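PDB 3OTT: Two-component system sensor histidine kinase from Bacteroides thetaiotaomicron, which probably works as a membrane-bound sensor histidine kinase that uses ATP to phosphorylate protein histidine, the extracellular part present here apparently sensing saccharides. Local coordinates for residues I15-E20 and Y49-H54; G33-G38 and L681-D686; E289-L294 and L302-S307. All coordinates share one frame; numbering follows the deposited sequence.

Contact 1 (I15-E20 and Y49-H54)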
loop_
_atom_site.group_PDB
_atom_site.type_symbol
_atom_site.label_atom_id
_atom_site.label_comp_id
_atom_site.label_asym_id
_atom_site.label_seq_id
_atom_site.Cartn_x
_atom_site.Cartn_y
_atom_site.Cartn_z
ATOM N N ILE B 15 -9.371 25.878 24.110
ATOM C CA ILE B 15 -10.770 25.608 23.797
ATOM C C ILE B 15 -11.522 25.074 25.064
ATOM O O ILE B 15 -11.043 24.145 25.736
ATOM C CB ILE B 15 -10.831 24.541 22.643
ATOM C CG1 ILE B 15 -10.167 25.097 21.350
ATOM C CG2 ILE B 15 -12.255 24.048 22.482
ATOM C CD1 ILE B 15 -9.559 24.018 20.458
ATOM N N TYR B 16 -12.652 25.684 25.383
ATOM C CA TYR B 16 -13.484 25.391 26.578
ATOM C C TYR B 16 -14.859 24.921 26.133
ATOM O O TYR B 16 -15.427 25.412 25.153
ATOM C CB TYR B 16 -13.626 26.651 27.459
ATOM C CG TYR B 16 -12.247 27.096 27.863
ATOM C CD1 TYR B 16 -11.562 26.403 28.870
ATOM C CD2 TYR B 16 -11.565 28.108 27.157
ATOM C CE1 TYR B 16 -10.255 26.739 29.238
ATOM C CE2 TYR B 16 -10.217 28.446 27.517
ATOM C CZ TYR B 16 -9.583 27.725 28.594
ATOM O OH TYR B 16 -8.288 27.979 29.008
ATOM N N LEU B 17 -15.403 23.983 26.879
ATOM C CA LEU B 17 -16.627 23.336 26.501
ATOM C C LEU B 17 -17.797 23.991 27.216
ATOM O O LEU B 17 -17.639 24.545 28.300
ATOM C CB LEU B 17 -16.574 21.846 26.865
ATOM C CG LEU B 17 -15.407 21.053 26.285
ATOM C CD1 LEU B 17 -15.357 19.675 26.905
ATOM C CD2 LEU B 17 -15.452 20.982 24.764
ATOM N N GLY B 18 -18.987 23.888 26.636
ATOM C CA GLY B 18 -20.180 24.398 27.320
ATOM C C GLY B 18 -20.679 23.390 28.337
ATOM O O GLY B 18 -19.956 22.451 28.685
ATOM N N ALA B 19 -21.901 23.596 28.810
ATOM C CA ALA B 19 -22.609 22.653 29.661
ATOM C C ALA B 19 -21.877 22.210 30.954
ATOM O O ALA B 19 -22.021 21.044 31.358
ATOM C CB ALA B 19 -23.044 21.402 28.809
ATOM N N GLU B 20 -21.110 23.114 31.579
ATOM C CA GLU B 20 -20.238 22.803 32.746
ATOM C C GLU B 20 -19.235 21.617 32.624
ATOM O O GLU B 20 -18.613 21.197 33.620
ATOM C CB GLU B 20 -21.014 22.680 34.069
ATOM C CG GLU B 20 -20.073 22.817 35.349
ATOM C CD GLU B 20 -20.138 24.205 36.088
ATOM O OE1 GLU B 20 -21.135 24.974 35.937
ATOM O OE2 GLU B 20 -19.181 24.514 36.851
ATOM N N TYR B 49 -14.610 26.079 14.906
ATOM C CA TYR B 49 -15.247 27.369 15.209
ATOM C C TYR B 49 -15.887 27.303 16.574
ATOM O O TYR B 49 -15.607 28.136 17.394
ATOM C CB TYR B 49 -16.343 27.710 14.167
ATOM C CG TYR B 49 -15.777 28.094 12.814
ATOM C CD1 TYR B 49 -15.372 27.117 11.879
ATOM C CD2 TYR B 49 -15.620 29.444 12.469
ATOM C CE1 TYR B 49 -14.857 27.502 10.636
ATOM C CE2 TYR B 49 -15.122 29.825 11.226
ATOM C CZ TYR B 49 -14.722 28.852 10.325
ATOM O OH TYR B 49 -14.228 29.277 9.103
ATOM N N SER B 50 -16.756 26.315 16.820
ATOM C CA SER B 50 -17.367 26.173 18.127
ATOM C C SER B 50 -17.525 24.706 18.502
ATOM O O SER B 50 -17.464 23.833 17.642
ATOM C CB SER B 50 -18.737 26.836 18.159
ATOM O OG SER B 50 -19.566 26.241 17.201
ATOM N N THR B 51 -17.729 24.475 19.797
ATOM C CA THR B 51 -18.054 23.184 20.334
ATOM C C THR B 51 -19.543 22.911 20.255
ATOM O O THR B 51 -20.357 23.822 20.303
ATOM C CB THR B 51 -17.558 23.018 21.785
ATOM O OG1 THR B 51 -18.269 23.928 22.633
ATOM C CG2 THR B 51 -16.064 23.314 21.877
ATOM N N GLN B 52 -19.902 21.647 20.150
ATOM C CA GLN B 52 -21.302 21.273 20.116
ATOM C C GLN B 52 -21.540 19.987 20.947
ATOM O O GLN B 52 -20.831 18.979 20.799
ATOM C CB GLN B 52 -21.744 21.075 18.634
ATOM C CG GLN B 52 -23.210 20.775 18.442
ATOM C CD GLN B 52 -23.584 20.586 16.953
ATOM O OE1 GLN B 52 -24.225 19.614 16.570
ATOM N NE2 GLN B 52 -23.156 21.502 16.131
ATOM N N GLN B 53 -22.564 20.021 21.793
ATOM C CA GLN B 53 -22.791 18.910 22.702
ATOM C C GLN B 53 -23.619 17.841 22.044
ATOM O O GLN B 53 -24.440 18.138 21.198
ATOM C CB GLN B 53 -23.413 19.353 24.033
ATOM C CG GLN B 53 -24.893 19.741 23.999
ATOM C CD GLN B 53 -25.297 20.269 25.357
ATOM O OE1 GLN B 53 -24.829 21.322 25.754
ATOM N NE2 GLN B 53 -26.089 19.506 26.113
ATOM N N HIS B 54 -23.404 16.587 22.429
ATOM C CA HIS B 54 -24.264 15.519 21.867
ATOM C C HIS B 54 -24.949 14.672 22.924
ATOM O O HIS B 54 -24.997 13.483 22.826
ATOM C CB HIS B 54 -23.463 14.680 20.895
ATOM C CG HIS B 54 -22.955 15.479 19.738
ATOM N ND1 HIS B 54 -23.673 15.614 18.560
ATOM C CD2 HIS B 54 -21.863 16.252 19.598
ATOM C CE1 HIS B 54 -23.011 16.400 17.732
ATOM N NE2 HIS B 54 -21.917 16.811 18.338
#
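Thr51 lays its methyl CG2 against the aliphatic ends of Ile15 and Leu17, a small join between two adjoining blades of the first beta-propeller. Residues 15-20 leave strand 13-15, which forms the edge of the blade made with 281-286, 292-296 and 300-303, and head for strand 24-29 of the next blade. On the way they pass strand 51-53, the outermost strand of that next blade.

Thr51 gives the largest single share, 73 of the 183 Å² buried between the segments. Its OG1 sits between the backbone N and the carbonyl carbon (chi1 66°), which leaves CG2 beside the N, where it meets the loop. There Thr51 CG2 lies 3.8 Å from Leu17 CD2, the two side chains crossing at about a right angle. The same methyl is 3.9 Å from Ile15 CG2, and in this pair the two side chains run past one another, pointing opposite ways. The carbonyl of Tyr16 adds a third touch, its O being 3.9 Å from Thr51 CG2.

No hydrogen bond crosses the contact: Thr51 OG1 stays 4.1 Å from Gly18 N, too far for one. Leu17 also touches Ile37 and Ser39, and Ile15 touches Tyr46, so both rest on the inner strands of the blade as well as on 51-53. The side chain of Tyr16 sets off away from strand 51-53, and its OH hydrogen-bonds to Thr277. Farther along, Gln53 NE2 is held by the backbone O of Phe55, while the other end of that amide meets the loop, with Gln53 OE1 3.5 Å from Ala19 CB.

Contact 2 (G33-G38 and L681-D686); sequences GLIWIG and LPYSLD
Tyr683 reaches toward residues 33-38 from a type I beta turn spanning Pro682 to Leu685. Its CB is directed at the other segment, and CG lies anti to the carbonyl carbon (chi1 -54°), which brings the ring up to Gly33 and Ile35. One edge meets the carbonyl of Gly33: CE2 of Tyr683 lies 3.3 Å from Gly33 O, which is near the ring plane and also accepts a bond from Gln29. Farther out, CZ of Tyr683 is 3.6 Å from Ile35 CG1, which approaches the ring obliquely. At the tip, Ile35 N donates to Tyr683 OH over 3.1 Å with a fairly straight N-H...O angle of 162°, and the hydroxyl in turn bonds to Tyr46 O.

The phenol thus links the starting end of strand 35-39 to the finishing end of strand 42-46, its neighbour in a propeller blade, while the turn bearing it belongs to the Y_Y_Y domain, an immunoglobulin-like sandwich. A phenylalanine here would probably leave Ile35 N and Tyr46 O without their shared partner.

Leu681 comes in alongside, its CD1 3.4 Å from Gly33 O. A CB on Gly33 would fall only 2.8 Å from Leu681 CD1, and the backbone angles of Gly33 independently call for glycine. The other methyl of Leu681, CD2, is 4.4 Å from Leu34 CG.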
loop_
_atom_site.group_PDB
_atom_site.type_symbol
_atom_site.label_atom_id
_atom_site.label_comp_id
_atom_site.label_asym_id
_atom_site.label_seq_id
_atom_site.Cartn_x
_atom_site.Cartn_y
_atom_site.Cartn_z
ATOM N N GLY B 33 -12.534 13.684 9.084
ATOM C CA GLY B 33 -11.767 14.760 9.752
ATOM C C GLY B 33 -12.407 15.542 10.893
ATOM O O GLY B 33 -11.751 16.389 11.481
ATOM N N LEU B 34 -13.640 15.257 11.286
ATOM C CA LEU B 34 -14.209 15.984 12.452
ATOM C C LEU B 34 -13.662 15.487 13.800
ATOM O O LEU B 34 -13.607 14.279 14.066
ATOM C CB LEU B 34 -15.742 15.845 12.489
ATOM C CG LEU B 34 -16.700 17.035 12.844
ATOM C CD1 LEU B 34 -18.218 16.599 13.014
ATOM C CD2 LEU B 34 -16.395 17.665 14.080
ATOM N N ILE B 35 -13.310 16.408 14.684
ATOM C CA ILE B 35 -12.882 16.033 16.028
ATOM C C ILE B 35 -14.035 15.853 17.012
ATOM O O ILE B 35 -14.906 16.722 17.128
ATOM C CB ILE B 35 -11.949 17.104 16.544
ATOM C CG1 ILE B 35 -10.710 17.151 15.635
ATOM C CG2 ILE B 35 -11.619 16.841 17.979
ATOM C CD1 ILE B 35 -9.762 16.025 15.887
ATOM N N TRP B 36 -14.010 14.745 17.728
ATOM C CA TRP B 36 -14.947 14.408 18.779
ATOM C C TRP B 36 -14.205 14.361 20.107
ATOM O O TRP B 36 -13.054 13.899 20.164
ATOM C CB TRP B 36 -15.577 13.027 18.503
ATOM C CG TRP B 36 -16.337 13.007 17.191
ATOM C CD1 TRP B 36 -15.811 12.744 15.930
ATOM C CD2 TRP B 36 -17.721 13.244 16.991
ATOM N NE1 TRP B 36 -16.779 12.819 14.989
ATOM C CE2 TRP B 36 -17.973 13.112 15.609
ATOM C CE3 TRP B 36 -18.792 13.528 17.845
ATOM C CZ2 TRP B 36 -19.238 13.299 15.063
ATOM C CZ3 TRP B 36 -20.057 13.707 17.302
ATOM C CH2 TRP B 36 -20.261 13.612 15.919
ATOM N N ILE B 37 -14.893 14.765 21.190
ATOM C CA ILE B 37 -14.302 15.021 22.498
ATOM C C ILE B 37 -15.118 14.302 23.579
ATOM O O ILE B 37 -16.304 14.549 23.718
ATOM C CB ILE B 37 -14.292 16.601 22.778
ATOM C CG1 ILE B 37 -13.612 17.374 21.644
ATOM C CG2 ILE B 37 -13.709 16.977 24.147
ATOM C CD1 ILE B 37 -13.962 18.949 21.596
ATOM N N GLY B 38 -14.508 13.404 24.336
ATOM C CA GLY B 38 -15.185 12.844 25.491
ATOM C C GLY B 38 -14.906 13.728 26.703
ATOM O O GLY B 38 -13.764 14.105 26.968
ATOM N N LEU B 681 -13.166 22.781 8.630
ATOM C CA LEU B 681 -12.280 22.122 9.645
ATOM C C LEU B 681 -10.916 22.797 9.702
ATOM O O LEU B 681 -9.927 22.165 9.442
ATOM C CB LEU B 681 -12.080 20.625 9.348
ATOM C CG LEU B 681 -13.311 19.703 9.127
ATOM C CD1 LEU B 681 -12.765 18.254 8.835
ATOM C CD2 LEU B 681 -14.295 19.659 10.257
ATOM N N PRO B 682 -10.872 24.099 9.983
ATOM C CA PRO B 682 -9.596 24.807 9.927
ATOM C C PRO B 682 -8.706 24.639 11.221
ATOM O O PRO B 682 -8.065 25.571 11.689
ATOM C CB PRO B 682 -10.033 26.252 9.723
ATOM C CG PRO B 682 -11.334 26.358 10.520
ATOM C CD PRO B 682 -11.995 24.980 10.371
ATOM N N TYR B 683 -8.622 23.427 11.746
ATOM C CA TYR B 683 -7.734 23.135 12.868
ATOM C C TYR B 683 -6.317 23.682 12.719
ATOM O O TYR B 683 -5.759 24.225 13.680
ATOM C CB TYR B 683 -7.660 21.632 13.095
ATOM C CG TYR B 683 -9.024 21.001 13.265
ATOM C CD1 TYR B 683 -9.986 21.561 14.121
ATOM C CD2 TYR B 683 -9.371 19.872 12.534
ATOM C CE1 TYR B 683 -11.267 21.003 14.244
ATOM C CE2 TYR B 683 -10.630 19.307 12.634
ATOM C CZ TYR B 683 -11.577 19.869 13.519
ATOM O OH TYR B 683 -12.814 19.249 13.624
ATOM N N SER B 684 -5.717 23.525 11.540
ATOM C CA SER B 684 -4.314 23.864 11.381
ATOM C C SER B 684 -4.020 25.330 11.056
ATOM O O SER B 684 -2.877 25.667 10.791
ATOM C CB SER B 684 -3.678 22.945 10.348
ATOM O OG SER B 684 -3.896 21.577 10.696
ATOM N N LEU B 685 -5.007 26.211 11.140
ATOM C CA LEU B 685 -4.889 27.540 10.521
ATOM C C LEU B 685 -4.705 28.655 11.533
ATOM O O LEU B 685 -5.423 28.719 12.508
ATOM C CB LEU B 685 -6.158 27.834 9.708
ATOM C CG LEU B 685 -6.394 27.049 8.418
ATOM C CD1 LEU B 685 -7.577 27.602 7.576
ATOM C CD2 LEU B 685 -5.109 27.112 7.629
ATOM N N ASP B 686 -3.744 29.541 11.320
ATOM C CA ASP B 686 -3.743 30.780 12.090
ATOM C C ASP B 686 -4.995 31.580 11.686
ATOM O O ASP B 686 -5.942 31.691 12.476
ATOM C CB ASP B 686 -2.411 31.536 11.888
ATOM C CG ASP B 686 -1.222 30.852 12.642
ATOM O OD1 ASP B 686 -1.457 29.884 13.428
ATOM O OD2 ASP B 686 -0.061 31.283 12.461
#

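Contact 3 (E289-L294 and L302-S307); sequences EHNIWL and LSRYNS
Backbone hydrogen bonds pair Ile292 with Ser303 in both directions: Ile292 N to Ser303 O spans 3.1 Å, and Ser303 N to Ile292 O 2.8 Å. Just past the last backbone pair, a side chain takes over the bonding. Tyr305 N donates to Asn291 OD1 at 2.9 Å, nearly linear at 170° and in the carbonyl plane, while ND2 of the same amide bonds to Ser684 and Asp287, which fixes its rotation.

His290 and Tyr305 form an edge-to-face (T-shaped) pair, the histidine edge turned to the tyrosine face, with centroids 5.4 Å apart and planes at 65°; His290 CB adds a CH-pi contact over that face, offset toward the rim. A second CH-pi contact joins Leu302 to Trp293. Leu302, its CG anti to the backbone N (chi1 161°), lies beside Trp293 and sets CD1 over the indole, 3.8 Å from the centroid of the six-membered ring.

On the sheet face carrying Ile292 and Ser303, Ile292 CB and Ser303 CB stand 4.0 Å apart.

Strands 292-296 and 300-303 thus form an antiparallel beta hairpin in a four-stranded propeller blade, whose outer edge the N-terminal strand 13-15 completes in the closure often called molecular velcro.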
loop_
_atom_site.group_PDB
_atom_site.type_symbol
_atom_site.label_atom_id
_atom_site.label_comp_id
_atom_site.label_asym_id
_atom_site.label_seq_id
_atom_site.Cartn_x
_atom_site.Cartn_y
_atom_site.Cartn_z
ATOM N N GLU B 289 -3.484 15.670 10.783
ATOM C CA GLU B 289 -2.648 16.759 10.290
ATOM C C GLU B 289 -1.485 17.015 11.234
ATOM O O GLU B 289 -0.815 18.044 11.091
ATOM C CB GLU B 289 -3.456 18.030 10.187
ATOM C CG GLU B 289 -4.274 18.134 8.949
ATOM C CD GLU B 289 -5.246 19.357 8.963
ATOM O OE1 GLU B 289 -5.686 19.825 10.059
ATOM O OE2 GLU B 289 -5.566 19.840 7.859
ATOM N N HIS B 290 -1.313 16.127 12.222
ATOM C CA HIS B 290 -0.273 16.189 13.217
ATOM C C HIS B 290 -0.461 17.325 14.233
ATOM O O HIS B 290 0.482 17.641 14.995
ATOM C CB HIS B 290 1.127 16.345 12.558
ATOM C CG HIS B 290 1.372 15.396 11.424
ATOM N ND1 HIS B 290 1.417 14.027 11.600
ATOM C CD2 HIS B 290 1.572 15.614 10.098
ATOM C CE1 HIS B 290 1.625 13.437 10.437
ATOM N NE2 HIS B 290 1.729 14.376 9.510
ATOM N N ASN B 291 -1.619 17.972 14.244
ATOM C CA ASN B 291 -1.890 18.894 15.367
ATOM C C ASN B 291 -1.959 18.016 16.618
ATOM O O ASN B 291 -2.452 16.892 16.539
ATOM C CB ASN B 291 -3.224 19.630 15.190
ATOM C CG ASN B 291 -3.294 20.401 13.891
ATOM O OD1 ASN B 291 -2.380 21.143 13.557
ATOM N ND2 ASN B 291 -4.353 20.188 13.134
ATOM N N ILE B 292 -1.496 18.527 17.751
ATOM C CA ILE B 292 -1.556 17.849 19.053
ATOM C C ILE B 292 -2.692 18.445 19.885
ATOM O O ILE B 292 -2.680 19.632 20.189
ATOM C CB ILE B 292 -0.287 18.177 19.810
ATOM C CG1 ILE B 292 0.949 17.704 19.016
ATOM C CG2 ILE B 292 -0.311 17.638 21.215
ATOM C CD1 ILE B 292 0.881 16.236 18.509
ATOM N N TRP B 293 -3.608 17.592 20.316
ATOM C CA TRP B 293 -4.745 17.952 21.117
ATOM C C TRP B 293 -4.417 17.486 22.533
ATOM O O TRP B 293 -4.116 16.317 22.724
ATOM C CB TRP B 293 -6.037 17.214 20.582
ATOM C CG TRP B 293 -6.373 17.643 19.170
ATOM C CD1 TRP B 293 -5.785 17.227 18.006
ATOM C CD2 TRP B 293 -7.303 18.678 18.802
ATOM N NE1 TRP B 293 -6.303 17.912 16.939
ATOM C CE2 TRP B 293 -7.238 18.814 17.403
ATOM C CE3 TRP B 293 -8.197 19.479 19.529
ATOM C CZ2 TRP B 293 -8.074 19.697 16.700
ATOM C CZ3 TRP B 293 -8.998 20.391 18.850
ATOM C CH2 TRP B 293 -8.950 20.481 17.446
ATOM N N LEU B 294 -4.509 18.376 23.512
ATOM C CA LEU B 294 -4.287 18.018 24.940
ATOM C C LEU B 294 -5.565 18.245 25.702
ATOM O O LEU B 294 -6.097 19.370 25.745
ATOM C CB LEU B 294 -3.174 18.867 25.601
ATOM C CG LEU B 294 -1.939 19.047 24.719
ATOM C CD1 LEU B 294 -1.136 20.293 25.148
ATOM C CD2 LEU B 294 -1.084 17.769 24.881
ATOM N N LEU B 302 -4.692 23.286 22.174
ATOM C CA LEU B 302 -4.473 22.743 20.828
ATOM C C LEU B 302 -3.153 23.293 20.351
ATOM O O LEU B 302 -2.939 24.499 20.379
ATOM C CB LEU B 302 -5.600 23.187 19.895
ATOM C CG LEU B 302 -5.356 23.117 18.367
ATOM C CD1 LEU B 302 -4.949 21.736 17.932
ATOM C CD2 LEU B 302 -6.632 23.565 17.578
ATOM N N SER B 303 -2.272 22.431 19.888
ATOM C CA SER B 303 -0.990 22.905 19.387
ATOM C C SER B 303 -0.928 22.665 17.847
ATOM O O SER B 303 -0.814 21.534 17.367
ATOM C CB SER B 303 0.133 22.188 20.172
ATOM O OG SER B 303 1.386 22.315 19.548
ATOM N N ARG B 304 -1.040 23.724 17.079
ATOM C CA ARG B 304 -1.055 23.581 15.653
ATOM C C ARG B 304 0.322 23.172 15.082
ATOM O O ARG B 304 1.413 23.641 15.543
ATOM C CB ARG B 304 -1.502 24.857 15.018
ATOM C CG ARG B 304 -2.936 25.179 15.268
ATOM C CD ARG B 304 -3.191 26.553 14.741
ATOM N NE ARG B 304 -4.611 26.771 14.759
ATOM C CZ ARG B 304 -5.240 27.414 15.733
ATOM N NH1 ARG B 304 -4.515 27.902 16.754
ATOM N NH2 ARG B 304 -6.575 27.563 15.684
ATOM N N TYR B 305 0.262 22.293 14.086
ATOM C CA TYR B 305 1.461 21.842 13.403
ATOM C C TYR B 305 1.948 22.827 12.319
ATOM O O TYR B 305 1.176 23.298 11.457
ATOM C CB TYR B 305 1.255 20.459 12.804
ATOM C CG TYR B 305 2.542 19.842 12.367
ATOM C CD1 TYR B 305 3.524 19.499 13.315
ATOM C CD2 TYR B 305 2.806 19.613 11.019
ATOM C CE1 TYR B 305 4.725 18.942 12.939
ATOM C CE2 TYR B 305 4.048 19.033 10.624
ATOM C CZ TYR B 305 4.983 18.710 11.597
ATOM O OH TYR B 305 6.190 18.165 11.246
ATOM N N ASN B 306 3.245 23.134 12.412
ATOM C CA ASN B 306 3.978 23.880 11.367
ATOM C C ASN B 306 5.010 22.977 10.730
ATOM O O ASN B 306 5.677 22.212 11.436
ATOM C CB ASN B 306 4.697 25.127 11.924
ATOM C CG ASN B 306 5.122 26.103 10.819
ATOM O OD1 ASN B 306 4.318 26.432 9.938
ATOM N ND2 ASN B 306 6.384 26.578 10.872
ATOM N N SER B 307 5.135 23.093 9.406
ATOM C CA SER B 307 6.121 22.357 8.625
ATOM C C SER B 307 7.186 23.353 8.207
ATOM O O SER B 307 6.846 24.458 7.777
ATOM C CB SER B 307 5.463 21.733 7.389
ATOM O OG SER B 307 4.136 21.285 7.651
#

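From the N terminus, contact 1 closes first, bringing 49-54 back to 15-20 around the inner strands of one blade. Segment 33-38 lies within that loop but meets 681-686 far downstream, so contacts 1 and 2 cross. Contact 3, a local hairpin closure in the blade completed by strand 13-15, follows contact 1 in series and is nested in the long loop of contact 2, which also encloses the second propeller. Ile15 CD1 packs on Trp293 and Leu302, joining contacts 1 and 3; Leu17 meets Ile37 between contacts 1 and 2. Ser684 probably hydrogen-bonds to Glu289 and Asn291, while Tyr683 reaches 33-38, so the turn ties the C-terminal sandwich to both blades.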